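Phosphoinositol-specific phospholipase C (Pseudomonas sp., PDB 5FYP) probably cleaves phosphoinositides at the bond between glycerol and phosphate in a calcium-dependent reaction. Local coordinates at residues Asn14-Gly19 with Gly171-Thr176; Val184-Asn189 with Ala207-Ser212; Gly259-Asp264 with Gln275-Ser280; Val267-His272 with Gln288-Tyr293. All coordinates share one frame; numbering follows the deposited sequence.

Interaction 1: residues Asn14-Gly19 with Gly171-Thr176; sequences NTPFNG and GKSWPT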
loop_
_atom_site.group_PDB
_atom_site.type_symbol
_atom_site.label_atom_id
_atom_site.label_comp_id
_atom_site.label_asym_id
_atom_site.label_seq_id
_atom_site.Cartn_x
_atom_site.Cartn_y
_atom_site.Cartn_z
ATOM N N ASN A 14 -3.083 20.572 -1.209
ATOM C CA ASN A 14 -3.409 20.920 -2.588
ATOM C C ASN A 14 -2.472 20.272 -3.610
ATOM O O ASN A 14 -2.512 20.628 -4.780
ATOM C CB ASN A 14 -3.444 22.442 -2.742
ATOM C CG ASN A 14 -4.235 22.881 -3.947
ATOM O OD1 ASN A 14 -5.207 22.237 -4.362
ATOM N ND2 ASN A 14 -3.826 24.003 -4.514
ATOM N N THR A 15 -1.690 19.273 -3.191
ATOM C CA THR A 15 -0.764 18.597 -4.083
ATOM C C THR A 15 -1.377 17.275 -4.524
ATOM O O THR A 15 -1.888 16.532 -3.701
ATOM C CB THR A 15 0.564 18.341 -3.358
ATOM O OG1 THR A 15 1.086 19.578 -2.846
ATOM C CG2 THR A 15 1.613 17.739 -4.229
ATOM N N PRO A 16 -1.274 16.918 -5.824
ATOM C CA PRO A 16 -1.647 15.583 -6.264
ATOM C C PRO A 16 -0.954 14.517 -5.427
ATOM O O PRO A 16 0.209 14.687 -5.072
ATOM C CB PRO A 16 -1.144 15.555 -7.708
ATOM C CG PRO A 16 -1.282 16.986 -8.145
ATOM C CD PRO A 16 -0.796 17.749 -6.947
ATOM N N PHE A 17 -1.641 13.425 -5.153
ATOM C CA PHE A 17 -1.066 12.402 -4.277
ATOM C C PHE A 17 0.285 11.897 -4.752
ATOM O O PHE A 17 1.172 11.620 -3.945
ATOM C CB PHE A 17 -2.066 11.257 -4.140
ATOM C CG PHE A 17 -1.695 10.215 -3.094
ATOM C CD1 PHE A 17 -1.747 10.508 -1.754
ATOM C CD2 PHE A 17 -1.293 8.945 -3.472
ATOM C CE1 PHE A 17 -1.421 9.553 -0.810
ATOM C CE2 PHE A 17 -0.970 7.986 -2.529
ATOM C CZ PHE A 17 -1.026 8.275 -1.186
ATOM N N ASN A 18 0.436 11.770 -6.073
ATOM C CA ASN A 18 1.696 11.326 -6.657
ATOM C C ASN A 18 2.838 12.331 -6.508
ATOM O O ASN A 18 3.993 11.966 -6.702
ATOM C CB ASN A 18 1.514 10.941 -8.119
ATOM C CG ASN A 18 0.962 12.081 -8.936
ATOM O OD1 ASN A 18 -0.159 12.565 -8.689
ATOM N ND2 ASN A 18 1.685 12.465 -9.968
ATOM N N GLY A 19 2.506 13.583 -6.180
ATOM C CA GLY A 19 3.526 14.601 -5.891
ATOM C C GLY A 19 3.879 14.758 -4.442
ATOM O O GLY A 19 4.582 15.732 -4.105
ATOM N N GLY A 171 2.136 11.665 -17.221
ATOM C CA GLY A 171 1.719 13.050 -17.501
ATOM C C GLY A 171 0.459 13.468 -16.781
ATOM O O GLY A 171 0.007 14.586 -16.949
ATOM N N LYS A 172 -0.065 12.597 -15.921
ATOM C CA LYS A 172 -1.328 12.895 -15.235
ATOM C C LYS A 172 -1.122 13.029 -13.722
ATOM O O LYS A 172 -0.240 12.466 -13.088
ATOM C CB LYS A 172 -2.387 11.828 -15.576
ATOM C CG LYS A 172 -2.931 11.864 -17.042
ATOM C CD LYS A 172 -4.132 12.798 -17.185
ATOM C CE LYS A 172 -4.876 12.777 -18.502
ATOM N NZ LYS A 172 -4.047 12.477 -19.675
ATOM N N SER A 173 -2.029 13.774 -13.124
ATOM C CA SER A 173 -2.065 13.972 -11.676
ATOM C C SER A 173 -3.132 13.094 -11.039
ATOM O O SER A 173 -4.281 13.009 -11.505
ATOM C CB SER A 173 -2.392 15.430 -11.351
ATOM O OG SER A 173 -1.371 16.260 -11.811
ATOM N N TRP A 174 -2.757 12.447 -9.939
ATOM C CA TRP A 174 -3.761 11.836 -9.059
ATOM C C TRP A 174 -4.612 12.935 -8.414
ATOM O O TRP A 174 -4.196 14.097 -8.356
ATOM C CB TRP A 174 -3.071 11.033 -7.956
ATOM C CG TRP A 174 -2.390 9.776 -8.407
ATOM C CD1 TRP A 174 -1.505 9.626 -9.436
ATOM C CD2 TRP A 174 -2.492 8.484 -7.780
ATOM N NE1 TRP A 174 -1.073 8.318 -9.503
ATOM C CE2 TRP A 174 -1.656 7.600 -8.496
ATOM C CE3 TRP A 174 -3.217 7.981 -6.683
ATOM C CZ2 TRP A 174 -1.542 6.266 -8.171
ATOM C CZ3 TRP A 174 -3.096 6.652 -6.360
ATOM C CH2 TRP A 174 -2.287 5.804 -7.122
ATOM N N PRO A 175 -5.763 12.558 -7.817
ATOM C CA PRO A 175 -6.448 13.514 -6.954
ATOM C C PRO A 175 -5.507 14.018 -5.856
ATOM O O PRO A 175 -4.540 13.344 -5.449
ATOM C CB PRO A 175 -7.605 12.695 -6.367
ATOM C CG PRO A 175 -7.805 11.571 -7.359
ATOM C CD PRO A 175 -6.418 11.248 -7.804
ATOM N N THR A 176 -5.812 15.208 -5.366
ATOM C CA THR A 176 -4.987 15.809 -4.317
ATOM C C THR A 176 -5.246 15.145 -2.982
ATOM O O THR A 176 -6.258 14.444 -2.791
ATOM C CB THR A 176 -5.232 17.326 -4.158
ATOM O OG1 THR A 176 -6.573 17.484 -3.726
ATOM C CG2 THR A 176 -4.974 18.075 -5.472
HETATM O O HOH W 1 -7.041 19.961 -3.665
HETATM O O HOH W 2 1.083 15.215 -11.135
#
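Pro-16 and Thr-176 form a single backbone bridge, their CA atoms 3.9 Å apart, where two loops running 131° apart meet, the first with a short 3-10 turn at Phe-17 and Asn-18. The bridge is held by Phe-17 N, which donates to Pro-175 O at 2.9 Å, and on its other flank Thr-176 CA lies 3.2 Å from Thr-15 O in a CA-H...O contact. Asn-18 makes the second direct bond. Its CG sits between its own backbone N and carbonyl carbon (chi1 58°), a torsion that swings the amide across the loop so that OD1 accepts from Trp-174 N at 2.9 Å. The donor stands above the carbonyl plane. The amide and indole meet obliquely, their planes 32° apart, with OD1 3.3 Å from Trp-174 CD1. The indole NH itself is bonded to the backbone of Ser-256. Beyond the amide, Phe-17 CD2 approaches Trp-174 CE3 to 3.9 Å, the two rings obliquely inclined. Pro-16 packs on the backbone and side chain of the other loop: CB against Trp-174 O, CG against Ser-173 CB. A water joins Asn-18 ND2 to Ser-173 OG. Below this polar seam the aromatic pair reaches Ile-258 on strand 258-262, while Trp-174 also packs on Leu-154 of helix 151-158. The contact is thus a loop-to-loop closure at the N-terminal end of strand 20-25, in a fold of the TIM-barrel type.

Interaction 2: residues Val184-Asn189 with Ala207-Ser212; sequences VLLVLN and AKVFIS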
loop_
_atom_site.group_PDB
_atom_site.type_symbol
_atom_site.label_atom_id
_atom_site.label_comp_id
_atom_site.label_asym_id
_atom_site.label_seq_id
_atom_site.Cartn_x
_atom_site.Cartn_y
_atom_site.Cartn_z
ATOM N N VAL A 184 -8.949 5.609 2.262
ATOM C CA VAL A 184 -7.986 4.523 2.486
ATOM C C VAL A 184 -7.651 3.903 1.128
ATOM O O VAL A 184 -8.521 3.604 0.336
ATOM C CB VAL A 184 -8.569 3.467 3.424
ATOM C CG1 VAL A 184 -7.662 2.257 3.548
ATOM C CG2 VAL A 184 -8.855 4.067 4.799
ATOM N N LEU A 185 -6.344 3.761 0.881
ATOM C CA LEU A 185 -5.800 3.108 -0.311
ATOM C C LEU A 185 -5.121 1.824 0.111
ATOM O O LEU A 185 -4.275 1.851 0.989
ATOM C CB LEU A 185 -4.770 3.998 -1.037
ATOM C CG LEU A 185 -5.302 5.202 -1.799
ATOM C CD1 LEU A 185 -5.839 6.288 -0.893
ATOM C CD2 LEU A 185 -4.226 5.769 -2.699
ATOM N N LEU A 186 -5.493 0.724 -0.512
ATOM C CA LEU A 186 -4.926 -0.577 -0.220
ATOM C C LEU A 186 -3.964 -0.980 -1.337
ATOM O O LEU A 186 -4.287 -0.795 -2.513
ATOM C CB LEU A 186 -6.022 -1.607 -0.104
ATOM C CG LEU A 186 -7.096 -1.275 0.927
ATOM C CD1 LEU A 186 -8.178 -2.330 0.907
ATOM C CD2 LEU A 186 -6.514 -1.115 2.325
ATOM N N VAL A 187 -2.823 -1.566 -0.953
ATOM C CA VAL A 187 -1.782 -1.901 -1.924
ATOM C C VAL A 187 -1.378 -3.348 -1.693
ATOM O O VAL A 187 -1.126 -3.738 -0.559
ATOM C CB VAL A 187 -0.574 -0.987 -1.721
ATOM C CG1 VAL A 187 0.490 -1.277 -2.793
ATOM C CG2 VAL A 187 -0.982 0.490 -1.736
ATOM N N LEU A 188 -1.289 -4.136 -2.746
ATOM C CA LEU A 188 -0.865 -5.538 -2.653
ATOM C C LEU A 188 0.611 -5.660 -3.032
ATOM O O LEU A 188 1.041 -5.184 -4.089
ATOM C CB LEU A 188 -1.703 -6.397 -3.588
ATOM C CG LEU A 188 -1.466 -7.898 -3.505
ATOM C CD1 LEU A 188 -1.858 -8.447 -2.130
ATOM C CD2 LEU A 188 -2.214 -8.609 -4.606
ATOM N N ASN A 189 1.377 -6.310 -2.149
ATOM C CA ASN A 189 2.742 -6.729 -2.444
ATOM C C ASN A 189 2.817 -8.252 -2.294
ATOM O O ASN A 189 2.008 -8.860 -1.576
ATOM C CB ASN A 189 3.784 -6.073 -1.519
ATOM C CG ASN A 189 3.957 -4.580 -1.689
ATOM O OD1 ASN A 189 3.476 -3.912 -2.636
ATOM N ND2 ASN A 189 4.693 -4.039 -0.805
ATOM N N ALA A 207 -11.306 -4.480 -8.928
ATOM C CA ALA A 207 -10.336 -4.624 -7.855
ATOM C C ALA A 207 -10.488 -3.554 -6.794
ATOM O O ALA A 207 -10.526 -2.362 -7.106
ATOM C CB ALA A 207 -8.928 -4.548 -8.420
ATOM N N LYS A 208 -10.451 -3.970 -5.537
ATOM C CA LYS A 208 -10.405 -3.034 -4.410
ATOM C C LYS A 208 -9.020 -2.583 -4.029
ATOM O O LYS A 208 -8.879 -1.621 -3.290
ATOM C CB LYS A 208 -11.108 -3.629 -3.185
ATOM C CG LYS A 208 -12.590 -3.955 -3.413
ATOM C CD LYS A 208 -13.416 -2.732 -3.778
ATOM C CE LYS A 208 -14.910 -3.029 -3.838
ATOM N NZ LYS A 208 -15.659 -1.907 -4.395
ATOM N N VAL A 209 -8.006 -3.257 -4.570
ATOM C CA VAL A 209 -6.621 -3.083 -4.136
ATOM C C VAL A 209 -5.759 -2.767 -5.345
ATOM O O VAL A 209 -5.912 -3.358 -6.415
ATOM C CB VAL A 209 -6.151 -4.376 -3.410
ATOM C CG1 VAL A 209 -4.744 -4.242 -2.855
ATOM C CG2 VAL A 209 -7.117 -4.779 -2.317
ATOM N N PHE A 210 -4.831 -1.830 -5.144
ATOM C CA PHE A 210 -3.787 -1.504 -6.135
ATOM C C PHE A 210 -2.690 -2.570 -6.115
ATOM O O PHE A 210 -2.109 -2.830 -5.067
ATOM C CB PHE A 210 -3.114 -0.170 -5.781
ATOM C CG PHE A 210 -3.974 1.034 -6.011
ATOM C CD1 PHE A 210 -4.871 1.489 -5.047
ATOM C CD2 PHE A 210 -3.884 1.746 -7.195
ATOM C CE1 PHE A 210 -5.628 2.611 -5.266
ATOM C CE2 PHE A 210 -4.674 2.847 -7.432
ATOM C CZ PHE A 210 -5.554 3.277 -6.463
ATOM N N ILE A 211 -2.292 -3.102 -7.270
ATOM C CA ILE A 211 -1.136 -3.976 -7.312
ATOM C C ILE A 211 0.153 -3.165 -7.469
ATOM O O ILE A 211 0.185 -2.170 -8.186
ATOM C CB ILE A 211 -1.250 -5.055 -8.397
ATOM C CG1 ILE A 211 -1.386 -4.500 -9.816
ATOM C CG2 ILE A 211 -2.398 -6.009 -8.074
ATOM C CD1 ILE A 211 -1.145 -5.539 -10.892
ATOM N N SER A 212 1.203 -3.575 -6.749
ATOM C CA SER A 212 2.461 -2.857 -6.810
ATOM C C SER A 212 3.607 -3.848 -6.984
ATOM O O SER A 212 4.093 -4.406 -6.003
ATOM C CB SER A 212 2.658 -2.018 -5.563
ATOM O OG SER A 212 3.859 -1.288 -5.668
HETATM O O HOH W 3 -7.711 0.667 -2.292
#
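Three backbone hydrogen bonds join Leu-186, Leu-188, Phe-210 and Ser-212 in parallel register. Phe-210 N donates to Leu-186 O at 2.9 Å, Leu-188 N to Phe-210 O at 2.8 Å, and Ser-212 N to Leu-188 O at 3.1 Å. Phe-210 O also receives a CA-H...O contact from Val-187 CA. Where the chains diverge ahead of these bonds, a water takes over, accepting from Leu-186 N and donating to Lys-208 O.

Apolar contacts line both faces. On the side of Leu-186 and Leu-188, Val-209 inserts its two methyls: CG1, trans to the backbone N (chi1 -177°), lies 3.8 Å from Leu-188 CB, while CG2 faces Leu-186 CB at 4.0 Å. Helix 133-144 covers Val-209 from beyond, and helix 193-203 covers Leu-188. On the face carrying Val-187 and Phe-210, Val-187 CG1 meets Ser-212 CB at 3.6 Å. The Phe-210 ring turns its edge to Leu-186 O, which lies near the ring plane 3.5 Å from CD1, and Leu-185 CD2 comes obliquely to CE1.

Asn-189, at the end of the strand, lies near Asp-119, a ligand of the bound calcium ion. Strand 184-189, helix 193-203 and strand 210-211 make a beta-alpha-beta unit, the repeating element of a TIM-type barrel, with helix 193-203 packed against the parallel strand pair through Leu-188.

Interaction 3: residues Gly259-Asp264 with Gln275-Ser280; sequences GRVWGD and QKINLS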
loop_
_atom_site.group_PDB
_atom_site.type_symbol
_atom_site.label_atom_id
_atom_site.label_comp_id
_atom_site.label_asym_id
_atom_site.label_seq_id
_atom_site.Cartn_x
_atom_site.Cartn_y
_atom_site.Cartn_z
ATOM N N GLY A 259 5.601 5.118 -5.956
ATOM C CA GLY A 259 6.767 4.283 -5.658
ATOM C C GLY A 259 6.999 4.146 -4.188
ATOM O O GLY A 259 6.974 5.143 -3.462
ATOM N N ARG A 260 7.291 2.917 -3.764
ATOM C CA ARG A 260 7.678 2.625 -2.378
ATOM C C ARG A 260 9.054 1.984 -2.394
ATOM O O ARG A 260 9.320 1.090 -3.204
ATOM C CB ARG A 260 6.682 1.699 -1.710
ATOM C CG ARG A 260 7.006 1.384 -0.257
ATOM C CD ARG A 260 5.777 0.844 0.476
ATOM N NE ARG A 260 6.005 0.468 1.870
ATOM C CZ ARG A 260 6.549 -0.660 2.238
ATOM N NH1 ARG A 260 7.032 -1.505 1.334
ATOM N NH2 ARG A 260 6.647 -0.929 3.541
ATOM N N VAL A 261 9.919 2.462 -1.491
ATOM C CA VAL A 261 11.262 1.896 -1.306
ATOM C C VAL A 261 11.402 1.402 0.116
ATOM O O VAL A 261 11.193 2.181 1.067
ATOM C CB VAL A 261 12.374 2.898 -1.621
ATOM C CG1 VAL A 261 13.740 2.345 -1.236
ATOM C CG2 VAL A 261 12.333 3.255 -3.094
ATOM N N TRP A 262 11.754 0.132 0.270
ATOM C CA TRP A 262 11.949 -0.489 1.566
ATOM C C TRP A 262 13.397 -0.953 1.718
ATOM O O TRP A 262 14.092 -1.176 0.724
ATOM C CB TRP A 262 10.955 -1.654 1.756
ATOM C CG TRP A 262 11.062 -2.707 0.713
ATOM C CD1 TRP A 262 10.430 -2.759 -0.475
ATOM C CD2 TRP A 262 11.898 -3.864 0.776
ATOM N NE1 TRP A 262 10.832 -3.867 -1.184
ATOM C CE2 TRP A 262 11.719 -4.570 -0.417
ATOM C CE3 TRP A 262 12.776 -4.375 1.744
ATOM C CZ2 TRP A 262 12.399 -5.772 -0.691
ATOM C CZ3 TRP A 262 13.455 -5.574 1.478
ATOM C CH2 TRP A 262 13.261 -6.243 0.268
ATOM N N GLY A 263 13.839 -1.059 2.967
ATOM C CA GLY A 263 15.165 -1.541 3.280
ATOM C C GLY A 263 16.260 -0.510 3.241
ATOM O O GLY A 263 17.418 -0.880 3.349
ATOM N N ASP A 264 15.910 0.756 3.106
ATOM C CA ASP A 264 16.920 1.820 2.924
ATOM C C ASP A 264 16.929 2.772 4.118
ATOM O O ASP A 264 17.063 3.972 3.973
ATOM C CB ASP A 264 16.677 2.574 1.620
ATOM C CG ASP A 264 17.894 3.309 1.112
ATOM O OD1 ASP A 264 19.038 2.827 1.361
ATOM O OD2 ASP A 264 17.733 4.307 0.387
ATOM N N GLN A 275 15.332 11.773 -4.208
ATOM C CA GLN A 275 15.287 10.586 -5.058
ATOM C C GLN A 275 13.890 10.249 -5.617
ATOM O O GLN A 275 13.708 9.220 -6.277
ATOM C CB GLN A 275 15.903 9.408 -4.296
ATOM C CG GLN A 275 17.390 9.674 -4.006
ATOM C CD GLN A 275 18.070 8.732 -3.031
ATOM O OE1 GLN A 275 17.485 7.952 -2.307
ATOM N NE2 GLN A 275 19.388 8.783 -3.076
ATOM N N LYS A 276 12.929 11.135 -5.367
ATOM C CA LYS A 276 11.580 11.056 -5.957
ATOM C C LYS A 276 10.797 9.821 -5.519
ATOM O O LYS A 276 10.031 9.254 -6.279
ATOM C CB LYS A 276 11.588 11.166 -7.485
ATOM C CG LYS A 276 12.259 12.411 -8.014
ATOM C CD LYS A 276 11.570 13.698 -7.595
ATOM C CE LYS A 276 12.198 14.862 -8.324
ATOM N NZ LYS A 276 12.003 16.137 -7.650
ATOM N N ILE A 277 10.998 9.444 -4.257
ATOM C CA ILE A 277 10.327 8.284 -3.675
ATOM C C ILE A 277 9.064 8.760 -2.963
ATOM O O ILE A 277 9.136 9.557 -2.018
ATOM C CB ILE A 277 11.249 7.550 -2.713
ATOM C CG1 ILE A 277 12.478 7.000 -3.473
ATOM C CG2 ILE A 277 10.495 6.478 -1.966
ATOM C CD1 ILE A 277 13.673 6.692 -2.589
ATOM N N ASN A 278 7.911 8.229 -3.350
ATOM C CA ASN A 278 6.676 8.602 -2.642
ATOM C C ASN A 278 6.588 8.050 -1.236
ATOM O O ASN A 278 6.169 8.782 -0.331
ATOM C CB ASN A 278 5.435 8.146 -3.395
ATOM C CG ASN A 278 5.216 8.881 -4.695
ATOM O OD1 ASN A 278 5.412 8.324 -5.787
ATOM N ND2 ASN A 278 4.755 10.117 -4.606
ATOM N N LEU A 279 6.900 6.771 -1.074
ATOM C CA LEU A 279 6.722 6.102 0.218
ATOM C C LEU A 279 8.059 5.490 0.633
ATOM O O LEU A 279 8.507 4.514 0.021
ATOM C CB LEU A 279 5.637 5.022 0.114
ATOM C CG LEU A 279 4.303 5.442 -0.461
ATOM C CD1 LEU A 279 3.377 4.240 -0.622
ATOM C CD2 LEU A 279 3.597 6.551 0.315
ATOM N N SER A 280 8.698 6.072 1.639
ATOM C CA SER A 280 9.979 5.590 2.123
ATOM C C SER A 280 9.750 4.820 3.403
ATOM O O SER A 280 9.376 5.409 4.423
ATOM C CB SER A 280 10.926 6.758 2.415
ATOM O OG SER A 280 11.318 7.400 1.222
#
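Arg-260 and Leu-279 cross at about a right angle on one face of a parallel strand pair, and Val-261 and Ile-277 do the same on the other. The Arg-260 chain leaves the backbone with CG trans to N (chi1 -178°) and runs extended to NE, so its aliphatic part passes over Leu-279, with CG 3.9 Å from Leu-279 CB, and carries the guanidinium away from this pair. There NH2 forms a salt bridge with Glu-48, a ligand of the bound calcium ion. On the opposite face Val-261 CG2 presses against the end of Ile-277, meeting CD1 at 3.7 Å; it also touches CG1 and CG2, so one valine methyl is set against three carbons of the isoleucine.

Between the two faces, the backbones are tied through Gly-259 and Leu-279. Leu-279 N donates to Gly-259 O at 2.9 Å, and Leu-279 O accepts from Val-261 N at 2.9 Å. The same oxygen lies 3.2 Å from Arg-260 CA, a CA-H...O contact.

At the start of the paired strands the Asn-278 side chain supplies the acceptor for Gly-259 N. Its OD1 takes this N-H at 3.2 Å in the carbonyl plane, on a lone pair, while ND2 donates to Ile-20 O and Asn-18 O. Both halves of this buried amide are therefore engaged, which fixes its rotation and ties three chain segments together. The apolar shaft of Arg-260 is buried against Leu-279 while its charge reaches Glu-48 at the calcium site, where it probably offsets the negative charge of that carboxylate.

Interaction 4: residues Val267-His272 with Gln288-Tyr293; sequences VSFAQH and QSAGGY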
loop_
_atom_site.group_PDB
_atom_site.type_symbol
_atom_site.label_atom_id
_atom_site.label_comp_id
_atom_site.label_asym_id
_atom_site.label_seq_id
_atom_site.Cartn_x
_atom_site.Cartn_y
_atom_site.Cartn_z
ATOM N N VAL A 267 19.354 5.965 4.933
ATOM C CA VAL A 267 19.209 7.146 4.090
ATOM C C VAL A 267 18.029 7.973 4.609
ATOM O O VAL A 267 16.975 7.447 4.898
ATOM C CB VAL A 267 19.050 6.733 2.625
ATOM C CG1 VAL A 267 18.702 7.919 1.731
ATOM C CG2 VAL A 267 20.333 6.052 2.158
ATOM N N SER A 268 18.241 9.270 4.768
ATOM C CA SER A 268 17.265 10.150 5.379
ATOM C C SER A 268 16.038 10.379 4.521
ATOM O O SER A 268 16.057 10.174 3.294
ATOM C CB SER A 268 17.881 11.503 5.671
ATOM O OG SER A 268 18.069 12.205 4.460
ATOM N N PHE A 269 14.981 10.848 5.165
ATOM C CA PHE A 269 13.769 11.216 4.443
ATOM C C PHE A 269 14.064 12.288 3.416
ATOM O O PHE A 269 13.635 12.214 2.251
ATOM C CB PHE A 269 12.664 11.644 5.420
ATOM C CG PHE A 269 11.341 12.037 4.783
ATOM C CD1 PHE A 269 10.788 11.328 3.712
ATOM C CD2 PHE A 269 10.608 13.083 5.330
ATOM C CE1 PHE A 269 9.560 11.718 3.197
ATOM C CE2 PHE A 269 9.381 13.458 4.816
ATOM C CZ PHE A 269 8.856 12.769 3.742
ATOM N N ALA A 270 14.855 13.296 3.792
ATOM C CA ALA A 270 15.210 14.352 2.846
ATOM C C ALA A 270 15.892 13.798 1.618
ATOM O O ALA A 270 15.620 14.226 0.496
ATOM C CB ALA A 270 16.088 15.406 3.520
ATOM N N GLN A 271 16.806 12.865 1.793
ATOM C CA GLN A 271 17.472 12.292 0.637
ATOM C C GLN A 271 16.503 11.466 -0.219
ATOM O O GLN A 271 16.539 11.545 -1.462
ATOM C CB GLN A 271 18.663 11.478 1.044
ATOM C CG GLN A 271 19.395 11.019 -0.177
ATOM N N HIS A 272 15.621 10.705 0.424
ATOM C CA HIS A 272 14.592 10.010 -0.347
ATOM C C HIS A 272 13.657 10.926 -1.135
ATOM O O HIS A 272 13.242 10.571 -2.250
ATOM C CB HIS A 272 13.806 9.076 0.576
ATOM C CG HIS A 272 14.593 7.873 0.987
ATOM N ND1 HIS A 272 14.580 7.370 2.267
ATOM C CD2 HIS A 272 15.438 7.091 0.282
ATOM C CE1 HIS A 272 15.342 6.294 2.318
ATOM N NE2 HIS A 272 15.876 6.099 1.122
ATOM N N GLN A 288 12.162 9.668 11.737
ATOM C CA GLN A 288 12.439 10.304 10.460
ATOM C C GLN A 288 11.600 11.554 10.283
ATOM O O GLN A 288 10.426 11.590 10.664
ATOM C CB GLN A 288 12.110 9.361 9.285
ATOM C CG GLN A 288 12.594 7.947 9.487
ATOM C CD GLN A 288 14.044 7.809 9.796
ATOM O OE1 GLN A 288 14.885 8.480 9.240
ATOM N NE2 GLN A 288 14.363 6.871 10.683
ATOM N N SER A 289 12.200 12.570 9.661
ATOM C CA SER A 289 11.505 13.790 9.316
ATOM C C SER A 289 12.415 14.629 8.456
ATOM O O SER A 289 13.619 14.392 8.404
ATOM C CB SER A 289 11.109 14.604 10.557
ATOM O OG SER A 289 12.245 15.055 11.281
ATOM N N ALA A 290 11.812 15.605 7.791
ATOM C CA ALA A 290 12.551 16.601 7.030
ATOM C C ALA A 290 11.887 17.922 7.303
ATOM O O ALA A 290 10.711 18.103 6.997
ATOM C CB ALA A 290 12.528 16.255 5.534
ATOM N N GLY A 291 12.642 18.864 7.853
ATOM C CA GLY A 291 12.056 20.162 8.230
ATOM C C GLY A 291 10.881 20.049 9.192
ATOM O O GLY A 291 9.949 20.851 9.157
ATOM N N GLY A 292 10.913 18.996 10.015
ATOM C CA GLY A 292 9.847 18.712 10.986
ATOM C C GLY A 292 8.658 17.944 10.448
ATOM O O GLY A 292 7.730 17.652 11.208
ATOM N N TYR A 293 8.699 17.605 9.156
ATOM C CA TYR A 293 7.580 16.968 8.496
ATOM C C TYR A 293 7.895 15.515 8.118
ATOM O O TYR A 293 9.029 15.178 7.765
ATOM C CB TYR A 293 7.179 17.730 7.246
ATOM C CG TYR A 293 6.713 19.147 7.501
ATOM C CD1 TYR A 293 5.640 19.410 8.356
ATOM C CD2 TYR A 293 7.307 20.203 6.848
ATOM C CE1 TYR A 293 5.204 20.717 8.597
ATOM C CE2 TYR A 293 6.871 21.518 7.062
ATOM C CZ TYR A 293 5.808 21.732 7.925
ATOM O OH TYR A 293 5.385 23.041 8.138
HETATM O O HOH W 4 14.846 11.024 8.063
HETATM O O HOH W 5 15.641 14.018 6.517
#
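Phe-269 fits its ring against Ala-290 and the ends of a type I' beta turn that runs from Ala-290 to Tyr-293, where the first turn of helix 269-274 meets the loop before strand 295-297. Phe-269 CB lies 4.2 Å from Ser-289 O. CG is trans to the backbone N (chi1 -179°), directing the ring from the helix start toward the loop. CD2 then comes to 3.7 Å from Ala-290 CB, which approaches obliquely, and CE2 reaches Tyr-293 O at 3.4 Å, an oxygen near the ring plane at its edge. That oxygen also accepts from Ala-290 N, the partner of the turn's own bond, Tyr-293 N to Ala-290 O. Inward, the ring packs on Ala-21 and Val-23 of strand 20-25.

Ala-270 adds its CB against Ala-290 CB. Ser-268 is the N-cap, its OG accepting from Gln-271 N, and the first helical amides are answered through water. One molecule accepts from Phe-269 N and donates to Gln-288 OE1. The other accepts from Ala-270 N at 2.9 Å and donates to Ser-289 O at 2.8 Å.

Along the chain interactions 1 and 2 come first, each closing before the next opens, while 3 and 4 cross, because helix 269-274 lies between the two strands joined in interaction 3. The centres of interactions 3 and 4 are about 12 Å apart, and His-272 bonds to Asp-264 and Ile-277. Interaction 1 touches both sheets: Phe-17 and Trp-174 pack on Leu-185 and Phe-210 of interaction 2, and interaction 3 is met at Asn-278. Interactions 2 and 4 are farthest apart, about 25 Å between centres. Interactions 2 and 3 each pair neighbouring parallel strands, one in each of two sheets, and both lie near the calcium site through Asn-189 and Arg-260; 1 and 4 are loop contacts farther from the chain's centre.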